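Local coordinates for protein ribonucleoside-diphosphate reductase (Pseudomonas aeruginosa, PDB 5IM3) that probably reduces ribonucleoside diphosphates to deoxyribonucleotides for DNA synthesis, using thioredoxin as reductant, and binds dATP as an allosteric effector, at residues T594-S606 with L634-A648. Sequence-based numbering, arbitrary orientation.
Sequences TNKDEIAVCNLGS and LDNVIDINYYSVPQA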
loop_
_atom_site.group_PDB
_atom_site.type_symbol
_atom_site.label_atom_id
_atom_site.label_comp_id
_atom_site.label_asym_id
_atom_site.label_seq_id
_atom_site.Cartn_x
_atom_site.Cartn_y
_atom_site.Cartn_z
ATOM N N THR A 594 33.996 -34.133 7.329
ATOM C CA THR A 594 33.182 -35.245 6.858
ATOM C C THR A 594 33.764 -35.777 5.558
ATOM O O THR A 594 34.459 -35.061 4.832
ATOM C CB THR A 594 31.720 -34.834 6.630
ATOM O OG1 THR A 594 31.670 -33.626 5.859
ATOM C CG2 THR A 594 31.012 -34.617 7.961
ATOM N N ASN A 595 33.487 -37.045 5.273
ATOM C CA ASN A 595 33.839 -37.612 3.978
ATOM C C ASN A 595 33.060 -38.906 3.775
ATOM O O ASN A 595 32.151 -39.239 4.542
ATOM C CB ASN A 595 35.355 -37.829 3.852
ATOM C CG ASN A 595 35.896 -38.841 4.846
ATOM O OD1 ASN A 595 35.328 -39.921 5.036
ATOM N ND2 ASN A 595 37.011 -38.498 5.476
ATOM N N LYS A 596 33.428 -39.623 2.715
ATOM C CA LYS A 596 32.805 -40.888 2.348
ATOM C C LYS A 596 32.671 -41.833 3.543
ATOM O O LYS A 596 31.686 -42.572 3.654
ATOM C CB LYS A 596 33.652 -41.511 1.235
ATOM C CG LYS A 596 33.161 -42.795 0.625
ATOM C CD LYS A 596 33.978 -43.118 -0.637
ATOM C CE LYS A 596 35.452 -43.410 -0.334
ATOM N NZ LYS A 596 35.650 -44.782 0.198
ATOM N N ASP A 597 33.646 -41.815 4.453
ATOM C CA ASP A 597 33.708 -42.789 5.540
ATOM C C ASP A 597 33.640 -42.140 6.918
ATOM O O ASP A 597 33.958 -42.792 7.917
ATOM C CB ASP A 597 34.982 -43.627 5.421
ATOM C CG ASP A 597 35.033 -44.430 4.133
ATOM O OD1 ASP A 597 34.079 -45.197 3.871
ATOM O OD2 ASP A 597 36.025 -44.290 3.380
ATOM N N GLU A 598 33.225 -40.878 7.002
ATOM C CA GLU A 598 33.226 -40.152 8.269
ATOM C C GLU A 598 31.965 -39.308 8.366
ATOM O O GLU A 598 31.817 -38.313 7.652
ATOM C CB GLU A 598 34.474 -39.280 8.404
ATOM C CG GLU A 598 35.757 -40.089 8.569
ATOM C CD GLU A 598 36.968 -39.221 8.846
ATOM O OE1 GLU A 598 38.093 -39.657 8.524
ATOM O OE2 GLU A 598 36.792 -38.104 9.380
ATOM N N ILE A 599 31.063 -39.715 9.249
ATOM C CA ILE A 599 29.949 -38.892 9.694
ATOM C C ILE A 599 30.348 -38.321 11.048
ATOM O O ILE A 599 30.493 -39.060 12.026
ATOM C CB ILE A 599 28.648 -39.705 9.764
ATOM C CG1 ILE A 599 28.153 -39.994 8.335
ATOM C CG2 ILE A 599 27.586 -38.980 10.578
ATOM C CD1 ILE A 599 26.928 -40.886 8.257
ATOM N N ALA A 600 30.551 -37.006 11.107
ATOM C CA ALA A 600 31.008 -36.377 12.339
ATOM C C ALA A 600 29.916 -36.424 13.403
ATOM O O ALA A 600 28.727 -36.293 13.101
ATOM C CB ALA A 600 31.421 -34.933 12.074
ATOM N N VAL A 601 30.331 -36.619 14.653
ATOM C CA VAL A 601 29.425 -36.766 15.786
ATOM C C VAL A 601 29.738 -35.665 16.791
ATOM O O VAL A 601 30.903 -35.470 17.157
ATOM C CB VAL A 601 29.563 -38.151 16.446
ATOM C CG1 VAL A 601 28.433 -38.384 17.439
ATOM C CG2 VAL A 601 29.600 -39.253 15.397
ATOM N N CYS A 602 28.703 -34.959 17.245
ATOM C CA CYS A 602 28.864 -33.899 18.235
ATOM C C CYS A 602 28.576 -34.461 19.622
ATOM O O CYS A 602 27.448 -34.882 19.907
ATOM C CB CYS A 602 27.942 -32.715 17.950
ATOM S SG CYS A 602 27.451 -32.527 16.215
ATOM N N ASN A 603 29.590 -34.463 20.478
ATOM C CA ASN A 603 29.470 -34.924 21.857
ATOM C C ASN A 603 29.574 -33.692 22.757
ATOM O O ASN A 603 30.635 -33.060 22.830
ATOM C CB ASN A 603 30.546 -35.964 22.161
ATOM C CG ASN A 603 30.804 -36.900 20.976
ATOM O OD1 ASN A 603 29.989 -37.770 20.663
ATOM N ND2 ASN A 603 31.943 -36.717 20.313
ATOM N N LEU A 604 28.473 -33.345 23.434
ATOM C CA LEU A 604 28.275 -31.994 23.947
ATOM C C LEU A 604 27.940 -31.970 25.431
ATOM O O LEU A 604 27.320 -32.890 25.972
ATOM C CB LEU A 604 27.146 -31.283 23.193
ATOM C CG LEU A 604 27.309 -31.182 21.682
ATOM C CD1 LEU A 604 26.067 -30.546 21.062
ATOM C CD2 LEU A 604 28.565 -30.395 21.336
ATOM N N GLY A 605 28.341 -30.871 26.069
ATOM C CA GLY A 605 27.982 -30.547 27.438
ATOM C C GLY A 605 28.293 -29.088 27.681
ATOM O O GLY A 605 28.998 -28.449 26.896
ATOM N N SER A 606 27.767 -28.555 28.784
ATOM C CA SER A 606 27.849 -27.117 29.018
ATOM C C SER A 606 28.187 -26.792 30.463
ATOM O O SER A 606 27.597 -27.346 31.395
ATOM C CB SER A 606 26.539 -26.429 28.627
ATOM O OG SER A 606 26.427 -26.351 27.216
ATOM N N LEU A 634 33.144 -35.947 28.683
ATOM C CA LEU A 634 32.865 -35.893 27.251
ATOM C C LEU A 634 33.732 -36.883 26.485
ATOM O O LEU A 634 33.271 -37.502 25.520
ATOM C CB LEU A 634 33.073 -34.473 26.724
ATOM C CG LEU A 634 32.014 -33.444 27.131
ATOM C CD1 LEU A 634 32.363 -32.061 26.591
ATOM C CD2 LEU A 634 30.622 -33.858 26.660
ATOM N N ASP A 635 34.988 -37.055 26.901
ATOM C CA ASP A 635 35.833 -38.047 26.247
ATOM C C ASP A 635 35.296 -39.452 26.482
ATOM O O ASP A 635 35.366 -40.307 25.591
ATOM C CB ASP A 635 37.273 -37.927 26.743
ATOM C CG ASP A 635 38.268 -38.588 25.803
ATOM O OD1 ASP A 635 38.219 -38.301 24.589
ATOM O OD2 ASP A 635 39.092 -39.399 26.269
ATOM N N ASN A 636 34.742 -39.706 27.672
ATOM C CA ASN A 636 34.122 -40.998 27.942
ATOM C C ASN A 636 32.927 -41.237 27.028
ATOM O O ASN A 636 32.692 -42.367 26.583
ATOM C CB ASN A 636 33.687 -41.078 29.405
ATOM C CG ASN A 636 34.851 -41.270 30.356
ATOM O OD1 ASN A 636 36.008 -41.045 30.001
ATOM N ND2 ASN A 636 34.547 -41.694 31.575
ATOM N N VAL A 637 32.157 -40.184 26.740
ATOM C CA VAL A 637 30.975 -40.329 25.894
ATOM C C VAL A 637 31.334 -41.024 24.587
ATOM O O VAL A 637 30.555 -41.822 24.055
ATOM C CB VAL A 637 30.329 -38.953 25.644
ATOM C CG1 VAL A 637 29.395 -38.998 24.437
ATOM C CG2 VAL A 637 29.571 -38.498 26.878
ATOM N N ILE A 638 32.523 -40.732 24.055
ATOM C CA ILE A 638 32.934 -41.287 22.768
ATOM C C ILE A 638 32.983 -42.807 22.829
ATOM O O ILE A 638 32.532 -43.498 21.908
ATOM C CB ILE A 638 34.295 -40.700 22.351
ATOM C CG1 ILE A 638 34.263 -39.163 22.450
ATOM C CG2 ILE A 638 34.691 -41.211 20.963
ATOM C CD1 ILE A 638 34.434 -38.438 21.158
ATOM N N ASP A 639 33.545 -43.352 23.910
ATOM C CA ASP A 639 33.727 -44.793 24.024
ATOM C C ASP A 639 32.435 -45.517 24.376
ATOM O O ASP A 639 32.224 -46.647 23.923
ATOM C CB ASP A 639 34.787 -45.102 25.080
ATOM C CG ASP A 639 36.127 -44.467 24.767
ATOM O OD1 ASP A 639 36.458 -44.326 23.572
ATOM O OD2 ASP A 639 36.849 -44.111 25.720
ATOM N N ILE A 640 31.571 -44.894 25.178
ATOM C CA ILE A 640 30.359 -45.567 25.633
ATOM C C ILE A 640 29.265 -45.502 24.576
ATOM O O ILE A 640 28.416 -46.398 24.499
ATOM C CB ILE A 640 29.880 -44.951 26.959
ATOM C CG1 ILE A 640 31.040 -44.848 27.957
ATOM C CG2 ILE A 640 28.743 -45.767 27.544
ATOM C CD1 ILE A 640 31.812 -46.138 28.147
ATOM N N ASN A 641 29.267 -44.458 23.755
ATOM C CA ASN A 641 28.191 -44.242 22.799
ATOM C C ASN A 641 28.009 -45.457 21.896
ATOM O O ASN A 641 28.981 -45.997 21.358
ATOM C CB ASN A 641 28.495 -42.997 21.969
ATOM C CG ASN A 641 27.306 -42.526 21.164
ATOM O OD1 ASN A 641 26.308 -42.069 21.720
ATOM N ND2 ASN A 641 27.410 -42.625 19.849
ATOM N N TYR A 642 26.762 -45.899 21.747
ATOM C CA TYR A 642 26.433 -46.982 20.830
ATOM C C TYR A 642 26.200 -46.407 19.438
ATOM O O TYR A 642 25.397 -45.485 19.267
ATOM C CB TYR A 642 25.199 -47.756 21.294
ATOM C CG TYR A 642 24.793 -48.835 20.312
ATOM C CD1 TYR A 642 25.490 -50.034 20.243
ATOM C CD2 TYR A 642 23.727 -48.645 19.440
ATOM C CE1 TYR A 642 25.131 -51.019 19.340
ATOM C CE2 TYR A 642 23.361 -49.624 18.533
ATOM C CZ TYR A 642 24.066 -50.806 18.486
ATOM O OH TYR A 642 23.703 -51.784 17.588
ATOM N N TYR A 643 26.897 -46.956 18.450
ATOM C CA TYR A 643 26.914 -46.404 17.102
ATOM C C TYR A 643 26.065 -47.254 16.166
ATOM O O TYR A 643 26.240 -48.475 16.092
ATOM C CB TYR A 643 28.348 -46.312 16.582
ATOM C CG TYR A 643 29.204 -45.355 17.378
ATOM C CD1 TYR A 643 29.237 -44.004 17.063
ATOM C CD2 TYR A 643 29.976 -45.801 18.448
ATOM C CE1 TYR A 643 30.012 -43.123 17.779
ATOM C CE2 TYR A 643 30.758 -44.925 19.178
ATOM C CZ TYR A 643 30.770 -43.581 18.840
ATOM O OH TYR A 643 31.540 -42.689 19.556
ATOM N N SER A 644 25.156 -46.594 15.447
ATOM C CA SER A 644 24.284 -47.247 14.478
ATOM C C SER A 644 24.931 -47.351 13.102
ATOM O O SER A 644 24.844 -48.400 12.457
ATOM C CB SER A 644 22.963 -46.478 14.358
ATOM O OG SER A 644 22.312 -46.361 15.613
ATOM N N VAL A 645 25.564 -46.278 12.635
ATOM C CA VAL A 645 26.217 -46.270 11.330
ATOM C C VAL A 645 27.726 -46.320 11.540
ATOM O O VAL A 645 28.257 -45.603 12.401
ATOM C CB VAL A 645 25.805 -45.042 10.503
ATOM C CG1 VAL A 645 24.287 -44.942 10.426
ATOM C CG2 VAL A 645 26.392 -43.769 11.086
ATOM N N PRO A 646 28.458 -47.130 10.767
ATOM C CA PRO A 646 29.878 -47.347 11.084
ATOM C C PRO A 646 30.754 -46.131 10.843
ATOM O O PRO A 646 31.770 -45.974 11.529
ATOM C CB PRO A 646 30.262 -48.515 10.164
ATOM C CG PRO A 646 29.343 -48.377 9.001
ATOM C CD PRO A 646 28.046 -47.848 9.549
ATOM N N GLN A 647 30.398 -45.263 9.897
ATOM C CA GLN A 647 31.225 -44.090 9.638
ATOM C C GLN A 647 31.099 -43.032 10.727
ATOM O O GLN A 647 31.924 -42.113 10.772
ATOM C CB GLN A 647 30.880 -43.484 8.274
ATOM C CG GLN A 647 29.396 -43.336 8.003
ATOM C CD GLN A 647 28.854 -44.416 7.080
ATOM O OE1 GLN A 647 29.039 -45.605 7.322
ATOM N NE2 GLN A 647 28.182 -43.999 6.013
ATOM N N ALA A 648 30.100 -43.139 11.606
ATOM C CA ALA A 648 30.031 -42.252 12.761
ATOM C C ALA A 648 30.963 -42.738 13.863
ATOM O O ALA A 648 31.661 -41.937 14.493
ATOM C CB ALA A 648 28.593 -42.158 13.271
#
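Ile599 and Gln647 meet where strand 600-608 of the ribonucleotide reductase α/β barrel begins, beside the start of helix 646-655; farther along, helix 620-640 packs on the same strand, Leu634 CD2 lying 3.5 Å from Leu604 C. The strand start is joined to helix 646-655 by a single backbone hydrogen bond across the contact, Ile599 N to Gln647 O at 3.0 Å, in which the donor lies 67° out of the carbonyl plane and so misses the lone pairs. Ala648 CA approaches Ile599 O at 3.3 Å in a nearly straight C-H...O contact (165°), while Ser651 OG hydrogen-bonds that same oxygen. Chi1 of 46° tucks Gln647 CG between the two backbone arms, and CG lies 3.5 Å from Ile599 CD1. Val601 CG2 continues the buried side, 3.7 Å from Ala648 CB. Asp597 and Lys596 form the solvent side: their salt bridge stays within the type I turn Asn595-Glu598, and Asp597 meets helix 646-655 chiefly through its carbonyl O, 3.2 Å from Gln647 CB. Next to Asn603, Cys602 forms a disulfide with Cys373 on the neighbouring strand. Asn603 itself is buried, its amide satisfied by Ser371 OG at OD1 and Pro657 O at ND2, and its CB lies 4.0 Å from Val637 CG1.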